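Long-range contacts in surface-associated protein CshA (Streptococcus gordonii, PDB 5L2D), which is a cell-wall-anchored streptococcal surface adhesin that binds host fibronectin by a catch-clamp mechanism; this chain covers its non-repetitive domain 2: residues Ala28-Leu33 with Val41-Lys46; Leu57-Leu62 with Trp140-Lys145. All blocks are in the same frame, centred on the assembly; numbering follows the deposited sequence.

Interaction 1: residues Ala28-Leu33 with Val41-Lys46; sequences ASMKNL and VGTVFK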
ATOM      1  N   ALA A  28     -12.266  19.513  -3.334  1.00 85.80           N
ATOM      2  CA  ALA A  28     -12.790  20.474  -2.391  1.00 82.40           C
ATOM      3  C   ALA A  28     -12.407  20.059  -0.998  1.00 81.29           C
ATOM      4  O   ALA A  28     -12.433  20.845  -0.083  1.00 74.80           O
ATOM      5  CB  ALA A  28     -14.287  20.557  -2.512  1.00 77.55           C
ATOM      6  N   SER A  29     -12.052  18.802  -0.842  1.00 83.61           N
ATOM      7  CA  SER A  29     -11.680  18.302   0.452  1.00 82.85           C
ATOM      8  C   SER A  29     -10.189  18.206   0.570  1.00 74.80           C
ATOM      9  O   SER A  29      -9.672  17.988   1.635  1.00 63.96           O
ATOM     10  CB  SER A  29     -12.306  16.941   0.672  1.00 80.69           C
ATOM     11  OG  SER A  29     -13.622  16.921   0.178  1.00 83.71           O
ATOM     12  N   MET A  30      -9.491  18.378  -0.538  1.00 77.22           N
ATOM     13  CA  MET A  30      -8.045  18.301  -0.523  1.00 73.40           C
ATOM     14  C   MET A  30      -7.371  19.641  -0.439  1.00 70.43           C
ATOM     15  O   MET A  30      -7.883  20.639  -0.884  1.00 78.56           O
ATOM     16  CB  MET A  30      -7.542  17.583  -1.755  1.00 69.55           C
ATOM     17  CG  MET A  30      -8.336  16.361  -2.108  1.00 73.07           C
ATOM     18  SD  MET A  30      -7.631  14.884  -1.410  1.00 75.60           S
ATOM     19  CE  MET A  30      -5.912  15.262  -1.447  1.00 75.32           C
ATOM     20  N   LYS A  31      -6.194  19.640   0.140  1.00 72.26           N
ATOM     21  CA  LYS A  31      -5.398  20.851   0.276  1.00 70.73           C
ATOM     22  C   LYS A  31      -3.940  20.499   0.177  1.00 66.42           C
ATOM     23  O   LYS A  31      -3.537  19.408   0.518  1.00 74.33           O
ATOM     24  CB  LYS A  31      -5.641  21.532   1.608  1.00 78.50           C
ATOM     25  CG  LYS A  31      -7.020  22.139   1.767  1.00 92.80           C
ATOM     26  CD  LYS A  31      -7.059  23.122   2.933  1.00103.14           C
ATOM     27  CE  LYS A  31      -6.740  24.546   2.498  1.00103.40           C
ATOM     28  NZ  LYS A  31      -7.986  25.223   2.036  1.00107.37           N
ATOM     29  N   ASN A  32      -3.152  21.442  -0.313  1.00 70.09           N
ATOM     30  CA  ASN A  32      -1.726  21.286  -0.412  1.00 66.98           C
ATOM     31  C   ASN A  32      -1.272  20.177  -1.430  1.00 67.06           C
ATOM     32  O   ASN A  32      -0.314  19.404  -1.204  1.00 54.34           O
ATOM     33  CB  ASN A  32      -1.205  21.061   1.007  1.00 74.72           C
ATOM     34  CG  ASN A  32       0.121  21.721   1.239  1.00 74.68           C
ATOM     35  OD1 ASN A  32       0.388  22.758   0.671  1.00 80.25           O
ATOM     36  ND2 ASN A  32       0.962  21.121   2.067  1.00 83.16           N
ATOM     37  N   LEU A  33      -1.973  20.133  -2.562  1.00 64.99           N
ATOM     38  CA  LEU A  33      -1.607  19.262  -3.661  1.00 64.09           C
ATOM     39  C   LEU A  33      -0.401  19.789  -4.370  1.00 63.32           C
ATOM     40  O   LEU A  33      -0.122  20.980  -4.366  1.00 66.82           O
ATOM     41  CB  LEU A  33      -2.715  19.206  -4.696  1.00 71.14           C
ATOM     42  CG  LEU A  33      -3.959  18.410  -4.350  1.00 76.31           C
ATOM     43  CD1 LEU A  33      -4.907  18.399  -5.548  1.00 82.18           C
ATOM     44  CD2 LEU A  33      -3.568  17.001  -3.956  1.00 75.55           C
ATOM     45  N   VAL A  41       4.399  15.235   0.298  1.00 57.18           N
ATOM     46  CA  VAL A  41       4.414  15.270   1.734  1.00 52.48           C
ATOM     47  C   VAL A  41       3.786  16.598   2.082  1.00 56.67           C
ATOM     48  O   VAL A  41       4.197  17.637   1.549  1.00 58.01           O
ATOM     49  CB  VAL A  41       5.828  15.209   2.331  1.00 53.97           C
ATOM     50  CG1 VAL A  41       5.740  15.146   3.849  1.00 55.66           C
ATOM     51  CG2 VAL A  41       6.589  13.999   1.811  1.00 51.34           C
ATOM     52  N   GLY A  42       2.761  16.546   2.933  1.00 55.45           N
ATOM     53  CA  GLY A  42       2.151  17.736   3.478  1.00 51.26           C
ATOM     54  C   GLY A  42       0.773  17.928   2.926  1.00 57.26           C
ATOM     55  O   GLY A  42      -0.034  18.665   3.527  1.00 62.38           O
ATOM     56  N   THR A  43       0.520  17.287   1.782  1.00 56.91           N
ATOM     57  CA  THR A  43      -0.808  17.165   1.202  1.00 59.31           C
ATOM     58  C   THR A  43      -1.833  16.516   2.155  1.00 62.32           C
ATOM     59  O   THR A  43      -1.527  15.521   2.794  1.00 62.17           O
ATOM     60  CB  THR A  43      -0.711  16.304  -0.057  1.00 61.70           C
ATOM     61  OG1 THR A  43       0.040  16.998  -1.078  1.00 62.03           O
ATOM     62  CG2 THR A  43      -2.079  15.955  -0.568  1.00 58.85           C
ATOM     63  N   VAL A  44      -3.048  17.079   2.196  1.00 62.18           N
ATOM     64  CA  VAL A  44      -4.048  16.852   3.249  1.00 60.45           C
ATOM     65  C   VAL A  44      -5.423  16.646   2.672  1.00 63.57           C
ATOM     66  O   VAL A  44      -5.922  17.501   1.944  1.00 74.10           O
ATOM     67  CB  VAL A  44      -4.262  18.116   4.165  1.00 63.72           C
ATOM     68  CG1 VAL A  44      -5.596  18.068   4.889  1.00 65.98           C
ATOM     69  CG2 VAL A  44      -3.178  18.288   5.217  1.00 63.00           C
ATOM     70  N   PHE A  45      -6.076  15.576   3.102  1.00 60.97           N
ATOM     71  CA  PHE A  45      -7.501  15.352   2.848  1.00 58.23           C
ATOM     72  C   PHE A  45      -8.282  15.563   4.142  1.00 56.06           C
ATOM     73  O   PHE A  45      -7.965  14.940   5.139  1.00 56.72           O
ATOM     74  CB  PHE A  45      -7.712  13.900   2.358  1.00 54.20           C
ATOM     75  CG  PHE A  45      -9.150  13.435   2.382  1.00 50.72           C
ATOM     76  CD1 PHE A  45      -9.995  13.693   1.319  1.00 53.14           C
ATOM     77  CD2 PHE A  45      -9.649  12.716   3.459  1.00 54.53           C
ATOM     78  CE1 PHE A  45     -11.314  13.260   1.333  1.00 54.64           C
ATOM     79  CE2 PHE A  45     -10.970  12.264   3.482  1.00 53.79           C
ATOM     80  CZ  PHE A  45     -11.805  12.548   2.416  1.00 55.87           C
ATOM     81  N   LYS A  46      -9.331  16.382   4.131  1.00 57.50           N
ATOM     82  CA  LYS A  46     -10.085  16.663   5.366  1.00 55.22           C
ATOM     83  C   LYS A  46     -11.561  16.786   5.061  1.00 56.40           C
ATOM     84  O   LYS A  46     -11.952  17.599   4.209  1.00 54.99           O
ATOM     85  CB  LYS A  46      -9.527  17.904   6.028  1.00 52.59           C
ATOM     86  CG  LYS A  46     -10.042  18.129   7.423  1.00 66.83           C
ATOM     87  CD  LYS A  46     -10.869  19.424   7.501  1.00 81.22           C
ATOM     88  CE  LYS A  46     -10.939  20.036   8.911  1.00 84.14           C
ATOM     89  NZ  LYS A  46      -9.623  20.476   9.471  1.00 75.26           N
TER
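Met30 SD meets the Phe45 ring at its edge, 80° off the ring normal and 3.8 Å from Phe45 CD1: a Met-aromatic contact made near the ring plane. Ser29 CB approaches the ring obliquely, 3.9 Å from Phe45 CE1, while the Ser29 hydroxyl turns to Asp26. In the methionine chain the turn at chi2 (-94°) brings the sulfur to the phenylalanine, and the bend at chi3 sends Met30 CE toward Thr43 CG2, 4.0 Å away. The other flat group is the Asn32 amide. Gly42 O lies in its plane, 3.0 Å from Asn32 ND2 on a nearly straight bond (173° at the hydrogen), yet the donor stands above the Gly42 carbonyl plane, away from the lone pairs of Gly42 O. Nearby, Leu33 CD2 packs on Thr43 CG2. Between these side-chain contacts the backbones form a short ladder: Lys31 and Val44 are a hydrogen-bonded pair, Lys31 N to Val44 O at 2.8 Å and Val44 N to Lys31 O at 2.9 Å, and Lys46 N reaches Ser29 O at 3.0 Å. This is a beta hairpin, strand 30-31 joined to strand 44-50 by the long connection 32-43 and pairing with it at an edge of the antiparallel sheet within this chain.

Interaction 2: residues Leu57-Leu62 with Trp140-Lys145; sequences LTVTEL and WGIKFK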
ATOM      1  N   LEU A  57      -6.480  13.146   6.799  1.00 54.40           N
ATOM      2  CA  LEU A  57      -5.390  12.336   6.294  1.00 56.62           C
ATOM      3  C   LEU A  57      -4.354  13.254   5.742  1.00 57.51           C
ATOM      4  O   LEU A  57      -4.674  14.045   4.839  1.00 69.30           O
ATOM      5  CB  LEU A  57      -5.849  11.418   5.157  1.00 56.09           C
ATOM      6  CG  LEU A  57      -6.470  10.094   5.607  1.00 62.99           C
ATOM      7  CD1 LEU A  57      -7.037   9.345   4.423  1.00 70.28           C
ATOM      8  CD2 LEU A  57      -5.451   9.198   6.278  1.00 64.23           C
ATOM      9  N   THR A  58      -3.118  13.123   6.231  1.00 51.60           N
ATOM     10  CA  THR A  58      -2.013  13.965   5.782  1.00 52.90           C
ATOM     11  C   THR A  58      -0.832  13.089   5.407  1.00 54.07           C
ATOM     12  O   THR A  58      -0.413  12.247   6.214  1.00 56.58           O
ATOM     13  CB  THR A  58      -1.536  14.939   6.879  1.00 57.69           C
ATOM     14  OG1 THR A  58      -2.653  15.545   7.569  1.00 56.03           O
ATOM     15  CG2 THR A  58      -0.615  16.004   6.268  1.00 57.41           C
ATOM     16  N   VAL A  59      -0.264  13.305   4.219  1.00 51.76           N
ATOM     17  CA  VAL A  59       0.831  12.451   3.748  1.00 52.28           C
ATOM     18  C   VAL A  59       2.080  12.774   4.503  1.00 54.56           C
ATOM     19  O   VAL A  59       2.547  13.919   4.469  1.00 60.36           O
ATOM     20  CB  VAL A  59       1.186  12.692   2.279  1.00 52.94           C
ATOM     21  CG1 VAL A  59       2.327  11.789   1.848  1.00 57.74           C
ATOM     22  CG2 VAL A  59       0.010  12.431   1.396  1.00 54.28           C
ATOM     23  N   THR A  60       2.658  11.785   5.160  1.00 58.10           N
ATOM     24  CA  THR A  60       3.906  12.058   5.888  1.00 61.73           C
ATOM     25  C   THR A  60       5.118  11.573   5.167  1.00 60.37           C
ATOM     26  O   THR A  60       6.209  11.918   5.553  1.00 60.34           O
ATOM     27  CB  THR A  60       3.953  11.406   7.277  1.00 58.69           C
ATOM     28  OG1 THR A  60       4.014   9.987   7.153  1.00 59.84           O
ATOM     29  CG2 THR A  60       2.730  11.766   8.059  1.00 63.74           C
ATOM     30  N   GLU A  61       4.944  10.727   4.165  1.00 61.52           N
ATOM     31  CA  GLU A  61       6.084  10.105   3.529  1.00 62.18           C
ATOM     32  C   GLU A  61       5.755   9.494   2.171  1.00 62.94           C
ATOM     33  O   GLU A  61       4.669   8.948   1.949  1.00 63.27           O
ATOM     34  CB  GLU A  61       6.697   9.044   4.441  1.00 65.10           C
ATOM     35  CG  GLU A  61       8.085   8.657   3.966  1.00 79.61           C
ATOM     36  CD  GLU A  61       8.932   7.964   5.021  1.00 94.11           C
ATOM     37  OE1 GLU A  61       8.547   6.853   5.449  1.00108.76           O
ATOM     38  OE2 GLU A  61      10.005   8.511   5.385  1.00 94.72           O
ATOM     39  N   LEU A  62       6.712   9.607   1.264  1.00 62.66           N
ATOM     40  CA  LEU A  62       6.664   8.926  -0.029  1.00 59.85           C
ATOM     41  C   LEU A  62       7.935   8.092  -0.266  1.00 58.16           C
ATOM     42  O   LEU A  62       8.840   8.527  -0.947  1.00 60.43           O
ATOM     43  CB  LEU A  62       6.478   9.948  -1.150  1.00 51.65           C
ATOM     44  CG  LEU A  62       5.112  10.626  -1.188  1.00 54.41           C
ATOM     45  CD1 LEU A  62       5.102  11.848  -2.108  1.00 55.02           C
ATOM     46  CD2 LEU A  62       4.038   9.651  -1.626  1.00 51.06           C
ATOM     47  N   TRP A 140       6.956   1.797  -5.261  1.00 64.49           N
ATOM     48  CA  TRP A 140       6.638   2.992  -4.469  1.00 61.65           C
ATOM     49  C   TRP A 140       6.038   2.650  -3.121  1.00 59.12           C
ATOM     50  O   TRP A 140       5.905   1.473  -2.734  1.00 62.70           O
ATOM     51  CB  TRP A 140       5.752   3.964  -5.248  1.00 57.08           C
ATOM     52  CG  TRP A 140       4.402   3.426  -5.622  1.00 60.38           C
ATOM     53  CD1 TRP A 140       4.138   2.485  -6.559  1.00 65.34           C
ATOM     54  CD2 TRP A 140       3.130   3.832  -5.099  1.00 59.75           C
ATOM     55  NE1 TRP A 140       2.783   2.259  -6.651  1.00 63.47           N
ATOM     56  CE2 TRP A 140       2.141   3.086  -5.775  1.00 58.81           C
ATOM     57  CE3 TRP A 140       2.728   4.758  -4.119  1.00 61.18           C
ATOM     58  CZ2 TRP A 140       0.787   3.221  -5.507  1.00 60.21           C
ATOM     59  CZ3 TRP A 140       1.366   4.910  -3.851  1.00 58.25           C
ATOM     60  CH2 TRP A 140       0.414   4.138  -4.543  1.00 66.10           C
ATOM     61  N   GLY A 141       5.787   3.714  -2.375  1.00 62.34           N
ATOM     62  CA  GLY A 141       5.018   3.652  -1.144  1.00 64.27           C
ATOM     63  C   GLY A 141       4.623   5.015  -0.592  1.00 60.58           C
ATOM     64  O   GLY A 141       5.202   6.041  -0.944  1.00 59.14           O
ATOM     65  N   ILE A 142       3.613   4.993   0.268  1.00 58.77           N
ATOM     66  CA  ILE A 142       3.068   6.184   0.870  1.00 60.70           C
ATOM     67  C   ILE A 142       2.655   5.942   2.360  1.00 60.56           C
ATOM     68  O   ILE A 142       2.184   4.863   2.723  1.00 49.86           O
ATOM     69  CB  ILE A 142       1.887   6.698   0.014  1.00 56.22           C
ATOM     70  CG1 ILE A 142       1.565   8.151   0.334  1.00 61.74           C
ATOM     71  CG2 ILE A 142       0.636   5.884   0.267  1.00 58.02           C
ATOM     72  CD1 ILE A 142       0.447   8.727  -0.520  1.00 62.96           C
ATOM     73  N   LYS A 143       2.860   6.944   3.217  1.00 59.90           N
ATOM     74  CA  LYS A 143       2.333   6.898   4.576  1.00 60.93           C
ATOM     75  C   LYS A 143       1.492   8.105   4.850  1.00 56.78           C
ATOM     76  O   LYS A 143       1.818   9.241   4.453  1.00 55.02           O
ATOM     77  CB  LYS A 143       3.441   6.856   5.636  1.00 69.50           C
ATOM     78  CG  LYS A 143       4.104   5.502   5.802  1.00 75.57           C
ATOM     79  CD  LYS A 143       4.313   5.134   7.269  1.00 79.09           C
ATOM     80  CE  LYS A 143       5.521   5.840   7.864  1.00 87.82           C
ATOM     81  NZ  LYS A 143       6.740   5.831   7.005  1.00 90.12           N
ATOM     82  N   PHE A 144       0.437   7.847   5.598  1.00 51.04           N
ATOM     83  CA  PHE A 144      -0.466   8.868   6.029  1.00 51.37           C
ATOM     84  C   PHE A 144      -0.524   8.988   7.539  1.00 53.60           C
ATOM     85  O   PHE A 144      -0.545   7.975   8.233  1.00 55.01           O
ATOM     86  CB  PHE A 144      -1.860   8.489   5.592  1.00 54.35           C
ATOM     87  CG  PHE A 144      -2.104   8.656   4.152  1.00 56.57           C
ATOM     88  CD1 PHE A 144      -2.440   9.910   3.645  1.00 63.44           C
ATOM     89  CD2 PHE A 144      -2.016   7.575   3.300  1.00 56.79           C
ATOM     90  CE1 PHE A 144      -2.683  10.069   2.300  1.00 66.62           C
ATOM     91  CE2 PHE A 144      -2.244   7.727   1.952  1.00 61.62           C
ATOM     92  CZ  PHE A 144      -2.576   8.974   1.451  1.00 66.03           C
ATOM     93  N   LYS A 145      -0.631  10.229   8.022  1.00 52.73           N
ATOM     94  CA  LYS A 145      -1.057  10.522   9.385  1.00 53.98           C
ATOM     95  C   LYS A 145      -2.536  10.446   9.392  1.00 53.52           C
ATOM     96  O   LYS A 145      -3.156  10.927   8.464  1.00 53.80           O
ATOM     97  CB  LYS A 145      -0.669  11.947   9.718  1.00 64.19           C
ATOM     98  CG  LYS A 145      -0.875  12.419  11.144  1.00 69.80           C
ATOM     99  CD  LYS A 145       0.175  13.475  11.484  1.00 79.72           C
ATOM    100  CE  LYS A 145      -0.024  14.056  12.871  1.00 88.79           C
ATOM    101  NZ  LYS A 145      -0.902  15.253  12.780  1.00 92.01           N
TER
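Thr60 and Glu61 both face Lys143, which makes a classic beta bulge in the antiparallel pairing of strands 53-61 and 138-150. The backbone bonds document it. Thr58 and Lys145 form a hydrogen-bonded pair, with Lys145 N to Thr58 O at 2.7 Å and Thr58 N to Lys145 O at 3.1 Å. Beyond the non-hydrogen-bonded pair Val59-Phe144, Lys143 O accepts Thr60 N at 2.8 Å and only weakly Glu61 N at 3.5 Å, and Lys143 N returns the pairing to Glu61 O. The register therefore slips by one residue between Val59 and Glu61.

Among the apolar contacts, Val59 and Phe144 share one face of the sheet, Val59 CG2 lying 3.7 Å from Phe144 CE1, obliquely to the ring. Leu57 CD2 meets Phe144 CB, and Leu62 and Ile142 lie alongside each other, with Leu62 CD2 against Ile142 CG1 at 3.5 Å. Met280 of the second subunit packs on Leu57 and Phe144, and residues 140-144 continue the sheet into a strand of that subunit.

Of the polar contacts, Thr60 OG1 hydrogen-bonds Glu265 of the second subunit. Glu61, Lys143 and Lys145 start from the face that carries Thr58, and Lys145 NZ forms a salt bridge with Glu147. Glu61 keeps CG anti to its nitrogen (chi1 -165°) and extends alongside a Lys143 chain bent at three torsions, bringing Glu61 OE1 to 2.6 Å from Lys143 NZ in a salt bridge.

In the fold
Interactions 1 and 2 belong to one antiparallel sheet and meet where strands 44-50 and 53-61 pair: probable hydrogen bonds join Phe45 N to Leu57 O and Thr43 O to Val59 N, and Val44 packs on Thr58. Their centres lie about 12 Å apart. Interaction 1 sits farther out, about 19 Å from the chain centre against about 10 Å, and no other chain of the assembly touches it. It closes a local hairpin, whereas interaction 2 joins strands distant in sequence and reaches the subunit interface. Both are partly buried: interaction 1 combines the buried Met30-Phe45 pair with the exposed Asn32, interaction 2 buried apolar side chains with a more open salt-bridged pair.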